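PDB 4ONY: extracellular solute-binding protein family 5, which probably binds peptides or related solutes in the periplasm and delivers them to an ABC transporter for import. Local coordinates for residues A[99-107]-A[116-124]. Numbering follows the deposited sequence.
Sequences YSLLAEKVA and EFTLNPKAK
Residues 105-107 and 116-119 are antiparallel parts of the beta hairpin of strands 97-108 and 114-119, their short axes 4.8 Å apart at closest approach, and the ladder is shifted by one residue at a classic beta bulge, where Glu104 and Lys105 both face Thr118. Both residues of the bulge give their backbone N-H to a single acceptor: Thr118 O lies 2.7 Å from Glu104 N, in a bent bond of 131°, and 3.2 Å from Lys105 N, in a nearly straight one. Beyond the extra residue Asn120 N still reaches Leu102 O (3.0 Å). On one face of the sheet the Phe117 ring, swung beside its own backbone N (chi1 -59°), takes Ala103 CB at CD1 and Val106 CG2 at CE1, both obliquely, while Met88 of strand 88-90 and helix 181-187 pack around it. On the opposite face, Thr118 OG1 hydrogen-bonds Ser168 OG, while Glu116 OE1 forms a salt bridge with Arg170 and OE2 a hydrogen bond with Thr164 OG1. Past the bulge, where the chain leaves strand 114-119 at Asn120, the extended Glu104 side chain lays its carboxylate over the Asn120 amide, planes 14° apart, with CD 3.9 Å from ND2. Asn120 OD1 meanwhile closes an Asx turn with Lys122 N, and one water links Asn120 ND2 to Leu101 O. A second water donates to both Glu104 OE1 and Leu119 O, the latter at 2.9 Å.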
ATOM      1  N   TYR A  99     -11.535 -15.207   3.391  1.00 15.26           N
ATOM      2  CA  TYR A  99     -12.064 -16.438   3.986  1.00 15.30           C
ATOM      3  C   TYR A  99     -13.094 -16.079   5.063  1.00 15.73           C
ATOM      4  O   TYR A  99     -13.245 -14.896   5.434  1.00 14.77           O
ATOM      5  CB  TYR A  99     -10.927 -17.310   4.566  1.00 15.41           C
ATOM      6  CG  TYR A  99     -10.025 -17.860   3.494  1.00 14.60           C
ATOM      7  CD1 TYR A  99     -10.355 -19.017   2.831  1.00 14.68           C
ATOM      8  CD2 TYR A  99      -8.858 -17.166   3.088  1.00 13.71           C
ATOM      9  CE1 TYR A  99      -9.584 -19.511   1.776  1.00 14.51           C
ATOM     10  CE2 TYR A  99      -8.080 -17.642   2.069  1.00 13.90           C
ATOM     11  CZ  TYR A  99      -8.460 -18.815   1.383  1.00 14.37           C
ATOM     12  OH  TYR A  99      -7.709 -19.331   0.323  1.00 14.86           O
ATOM     13  N   SER A 100     -13.816 -17.091   5.543  1.00 15.53           N
ATOM     14  CA  SER A 100     -14.918 -16.907   6.494  1.00 16.52           C
ATOM     15  C   SER A 100     -14.493 -16.178   7.788  1.00 16.39           C
ATOM     16  O   SER A 100     -13.397 -16.384   8.305  1.00 16.28           O
ATOM     17  CB  SER A 100     -15.549 -18.251   6.834  1.00 17.22           C
ATOM     18  OG  SER A 100     -16.099 -18.828   5.651  1.00 17.90           O
ATOM     19  N   LEU A 101     -15.316 -15.248   8.244  1.00 15.68           N
ATOM     20  CA  LEU A 101     -15.135 -14.647   9.603  1.00 15.57           C
ATOM     21  C   LEU A 101     -16.549 -14.504  10.174  1.00 15.78           C
ATOM     22  O   LEU A 101     -17.189 -15.540  10.444  1.00 16.35           O
ATOM     23  CB  LEU A 101     -14.351 -13.350   9.546  1.00 14.67           C
ATOM     24  CG  LEU A 101     -13.941 -12.735  10.885  1.00 14.64           C
ATOM     25  CD1 LEU A 101     -13.024 -13.692  11.628  1.00 14.46           C
ATOM     26  CD2 LEU A 101     -13.279 -11.352  10.686  1.00 14.03           C
ATOM     27  N   LEU A 102     -17.110 -13.291  10.228  1.00 15.22           N
ATOM     28  CA  LEU A 102     -18.498 -13.189  10.728  1.00 15.82           C
ATOM     29  C   LEU A 102     -19.474 -13.960   9.832  1.00 15.97           C
ATOM     30  O   LEU A 102     -20.437 -14.570  10.334  1.00 16.07           O
ATOM     31  CB  LEU A 102     -18.945 -11.730  10.901  1.00 15.82           C
ATOM     32  CG  LEU A 102     -18.377 -10.974  12.107  1.00 15.89           C
ATOM     33  CD1 LEU A 102     -18.693  -9.499  12.023  1.00 15.84           C
ATOM     34  CD2 LEU A 102     -18.932 -11.514  13.413  1.00 16.94           C
ATOM     35  N   ALA A 103     -19.232 -13.905   8.525  1.00 15.76           N
ATOM     36  CA  ALA A 103     -19.959 -14.735   7.584  1.00 17.28           C
ATOM     37  C   ALA A 103     -19.310 -16.122   7.513  1.00 17.89           C
ATOM     38  O   ALA A 103     -18.138 -16.249   7.175  1.00 17.35           O
ATOM     39  CB  ALA A 103     -19.975 -14.082   6.217  1.00 17.81           C
ATOM     40  N   GLU A 104     -20.065 -17.142   7.885  1.00 18.78           N
ATOM     41  CA  GLU A 104     -19.565 -18.511   7.837  1.00 20.35           C
ATOM     42  C   GLU A 104     -19.546 -19.016   6.395  1.00 20.56           C
ATOM     43  O   GLU A 104     -18.679 -19.789   6.031  1.00 20.66           O
ATOM     44  CB  GLU A 104     -20.435 -19.435   8.692  1.00 21.87           C
ATOM     45  CG  GLU A 104     -19.869 -20.839   8.865  1.00 23.34           C
ATOM     46  CD  GLU A 104     -20.691 -21.703   9.830  1.00 25.73           C
ATOM     47  OE1 GLU A 104     -21.794 -21.308  10.249  1.00 25.75           O
ATOM     48  OE2 GLU A 104     -20.207 -22.778  10.183  1.00 30.12           O
ATOM     49  N   LYS A 105     -20.523 -18.589   5.603  1.00 21.63           N
ATOM     50  CA  LYS A 105     -20.680 -18.999   4.230  1.00 23.29           C
ATOM     51  C   LYS A 105     -21.003 -17.813   3.336  1.00 21.07           C
ATOM     52  O   LYS A 105     -21.577 -16.845   3.767  1.00 20.77           O
ATOM     53  CB  LYS A 105     -21.812 -20.025   4.104  1.00 27.43           C
ATOM     54  CG  LYS A 105     -21.586 -21.314   4.869  1.00 32.84           C
ATOM     55  CD  LYS A 105     -20.563 -22.179   4.130  1.00 39.15           C
ATOM     56  CE  LYS A 105     -19.515 -22.854   5.034  1.00 42.73           C
ATOM     57  NZ  LYS A 105     -20.058 -24.119   5.625  1.00 42.27           N
ATOM     58  N   VAL A 106     -20.621 -17.937   2.088  1.00 19.91           N
ATOM     59  CA  VAL A 106     -20.842 -16.948   1.078  1.00 19.91           C
ATOM     60  C   VAL A 106     -21.327 -17.633  -0.182  1.00 20.86           C
ATOM     61  O   VAL A 106     -20.864 -18.720  -0.526  1.00 21.21           O
ATOM     62  CB  VAL A 106     -19.570 -16.122   0.805  1.00 19.38           C
ATOM     63  CG1 VAL A 106     -18.443 -16.948   0.205  1.00 19.33           C
ATOM     64  CG2 VAL A 106     -19.881 -14.967  -0.113  1.00 19.77           C
ATOM     65  N   ALA A 107     -22.304 -17.030  -0.834  1.00 21.31           N
ATOM     66  CA  ALA A 107     -22.708 -17.419  -2.192  1.00 22.91           C
ATOM     67  C   ALA A 107     -22.725 -16.166  -3.049  1.00 23.50           C
ATOM     68  O   ALA A 107     -22.944 -15.057  -2.548  1.00 23.04           O
ATOM     69  CB  ALA A 107     -24.076 -18.084  -2.169  1.00 23.60           C
ATOM     70  N   GLU A 116     -24.473 -13.106  -1.211  1.00 22.68           N
ATOM     71  CA  GLU A 116     -25.252 -13.479  -0.043  1.00 23.98           C
ATOM     72  C   GLU A 116     -24.350 -14.141   1.017  1.00 22.34           C
ATOM     73  O   GLU A 116     -23.555 -14.998   0.696  1.00 21.88           O
ATOM     74  CB  GLU A 116     -26.419 -14.394  -0.449  1.00 25.72           C
ATOM     75  CG  GLU A 116     -27.272 -14.885   0.733  1.00 28.42           C
ATOM     76  CD  GLU A 116     -28.587 -15.562   0.283  1.00 31.93           C
ATOM     77  OE1 GLU A 116     -28.841 -15.667  -0.921  1.00 33.65           O
ATOM     78  OE2 GLU A 116     -29.427 -15.923   1.116  1.00 36.63           O
ATOM     79  N   PHE A 117     -24.486 -13.698   2.261  1.00 21.39           N
ATOM     80  CA  PHE A 117     -23.656 -14.144   3.381  1.00 20.38           C
ATOM     81  C   PHE A 117     -24.539 -14.803   4.381  1.00 20.75           C
ATOM     82  O   PHE A 117     -25.663 -14.319   4.633  1.00 22.19           O
ATOM     83  CB  PHE A 117     -23.001 -12.941   4.057  1.00 19.75           C
ATOM     84  CG  PHE A 117     -22.126 -12.134   3.139  1.00 19.35           C
ATOM     85  CD1 PHE A 117     -20.806 -12.526   2.879  1.00 18.68           C
ATOM     86  CD2 PHE A 117     -22.606 -10.976   2.546  1.00 18.70           C
ATOM     87  CE1 PHE A 117     -19.987 -11.779   2.033  1.00 18.23           C
ATOM     88  CE2 PHE A 117     -21.806 -10.253   1.686  1.00 18.53           C
ATOM     89  CZ  PHE A 117     -20.493 -10.639   1.436  1.00 18.34           C
ATOM     90  N   THR A 118     -24.058 -15.879   4.971  1.00 19.87           N
ATOM     91  CA  THR A 118     -24.748 -16.504   6.072  1.00 20.26           C
ATOM     92  C   THR A 118     -23.837 -16.396   7.273  1.00 19.78           C
ATOM     93  O   THR A 118     -22.697 -16.847   7.224  1.00 18.45           O
ATOM     94  CB  THR A 118     -25.100 -17.957   5.753  1.00 20.98           C
ATOM     95  OG1 THR A 118     -25.816 -17.984   4.523  1.00 21.56           O
ATOM     96  CG2 THR A 118     -25.937 -18.614   6.861  1.00 21.68           C
ATOM     97  N   LEU A 119     -24.342 -15.742   8.320  1.00 20.13           N
ATOM     98  CA  LEU A 119     -23.574 -15.490   9.528  1.00 20.90           C
ATOM     99  C   LEU A 119     -23.376 -16.767  10.332  1.00 21.67           C
ATOM    100  O   LEU A 119     -24.211 -17.668  10.317  1.00 22.46           O
ATOM    101  CB  LEU A 119     -24.269 -14.464  10.417  1.00 21.50           C
ATOM    102  CG  LEU A 119     -24.587 -13.106   9.767  1.00 21.45           C
ATOM    103  CD1 LEU A 119     -25.330 -12.200  10.751  1.00 21.76           C
ATOM    104  CD2 LEU A 119     -23.297 -12.462   9.318  1.00 21.47           C
ATOM    105  N   ASN A 120     -22.246 -16.824  11.013  1.00 21.29           N
ATOM    106  CA  ASN A 120     -21.925 -17.914  11.897  1.00 21.70           C
ATOM    107  C   ASN A 120     -22.814 -17.834  13.144  1.00 21.99           C
ATOM    108  O   ASN A 120     -22.899 -16.772  13.773  1.00 20.97           O
ATOM    109  CB  ASN A 120     -20.454 -17.784  12.289  1.00 21.45           C
ATOM    110  CG  ASN A 120     -19.944 -19.005  13.017  1.00 21.70           C
ATOM    111  OD1 ASN A 120     -20.554 -19.450  14.023  1.00 22.42           O
ATOM    112  ND2 ASN A 120     -18.830 -19.546  12.550  1.00 20.90           N
ATOM    113  N   PRO A 121     -23.505 -18.921  13.485  1.00 22.70           N
ATOM    114  CA  PRO A 121     -24.430 -18.785  14.641  1.00 23.35           C
ATOM    115  C   PRO A 121     -23.749 -18.529  15.986  1.00 22.99           C
ATOM    116  O   PRO A 121     -24.406 -18.081  16.918  1.00 22.41           O
ATOM    117  CB  PRO A 121     -25.181 -20.111  14.661  1.00 24.36           C
ATOM    118  CG  PRO A 121     -24.326 -21.062  13.865  1.00 24.39           C
ATOM    119  CD  PRO A 121     -23.611 -20.227  12.827  1.00 23.19           C
ATOM    120  N   LYS A 122     -22.451 -18.783  16.089  1.00 22.82           N
ATOM    121  CA  LYS A 122     -21.717 -18.468  17.314  1.00 22.79           C
ATOM    122  C   LYS A 122     -21.289 -16.999  17.441  1.00 21.05           C
ATOM    123  O   LYS A 122     -20.734 -16.617  18.468  1.00 20.36           O
ATOM    124  CB  LYS A 122     -20.434 -19.275  17.378  1.00 24.61           C
ATOM    125  CG  LYS A 122     -20.585 -20.749  17.369  1.00 28.59           C
ATOM    126  CD  LYS A 122     -19.194 -21.373  17.226  1.00 31.64           C
ATOM    127  CE  LYS A 122     -19.271 -22.875  17.448  1.00 36.57           C
ATOM    128  NZ  LYS A 122     -17.898 -23.482  17.487  1.00 39.76           N
ATOM    129  N   ALA A 123     -21.478 -16.191  16.406  1.00 19.93           N
ATOM    130  CA  ALA A 123     -20.912 -14.832  16.420  1.00 19.25           C
ATOM    131  C   ALA A 123     -21.556 -13.988  17.521  1.00 19.43           C
ATOM    132  O   ALA A 123     -22.767 -13.907  17.573  1.00 18.72           O
ATOM    133  CB  ALA A 123     -21.116 -14.170  15.083  1.00 18.66           C
ATOM    134  N   LYS A 124     -20.735 -13.368  18.369  1.00 19.50           N
ATOM    135  CA  LYS A 124     -21.180 -12.522  19.472  1.00 20.65           C
ATOM    136  C   LYS A 124     -20.329 -11.261  19.598  1.00 19.97           C
ATOM    137  O   LYS A 124     -19.105 -11.278  19.380  1.00 19.57           O
ATOM    138  CB  LYS A 124     -21.109 -13.255  20.820  1.00 23.15           C
ATOM    139  CG  LYS A 124     -21.911 -14.545  20.879  1.00 26.12           C
ATOM    140  CD  LYS A 124     -21.643 -15.382  22.158  1.00 29.07           C
ATOM    141  CE  LYS A 124     -20.331 -16.223  22.150  1.00 31.85           C
ATOM    142  NZ  LYS A 124     -20.256 -17.481  21.263  1.00 32.91           N
TER
HETATM  143  O   HOH W   1     -17.289 -18.323  10.432  1.00 17.66           O
HETATM  144  O   HOH W   2     -23.913 -20.335   9.273  1.00 32.68           O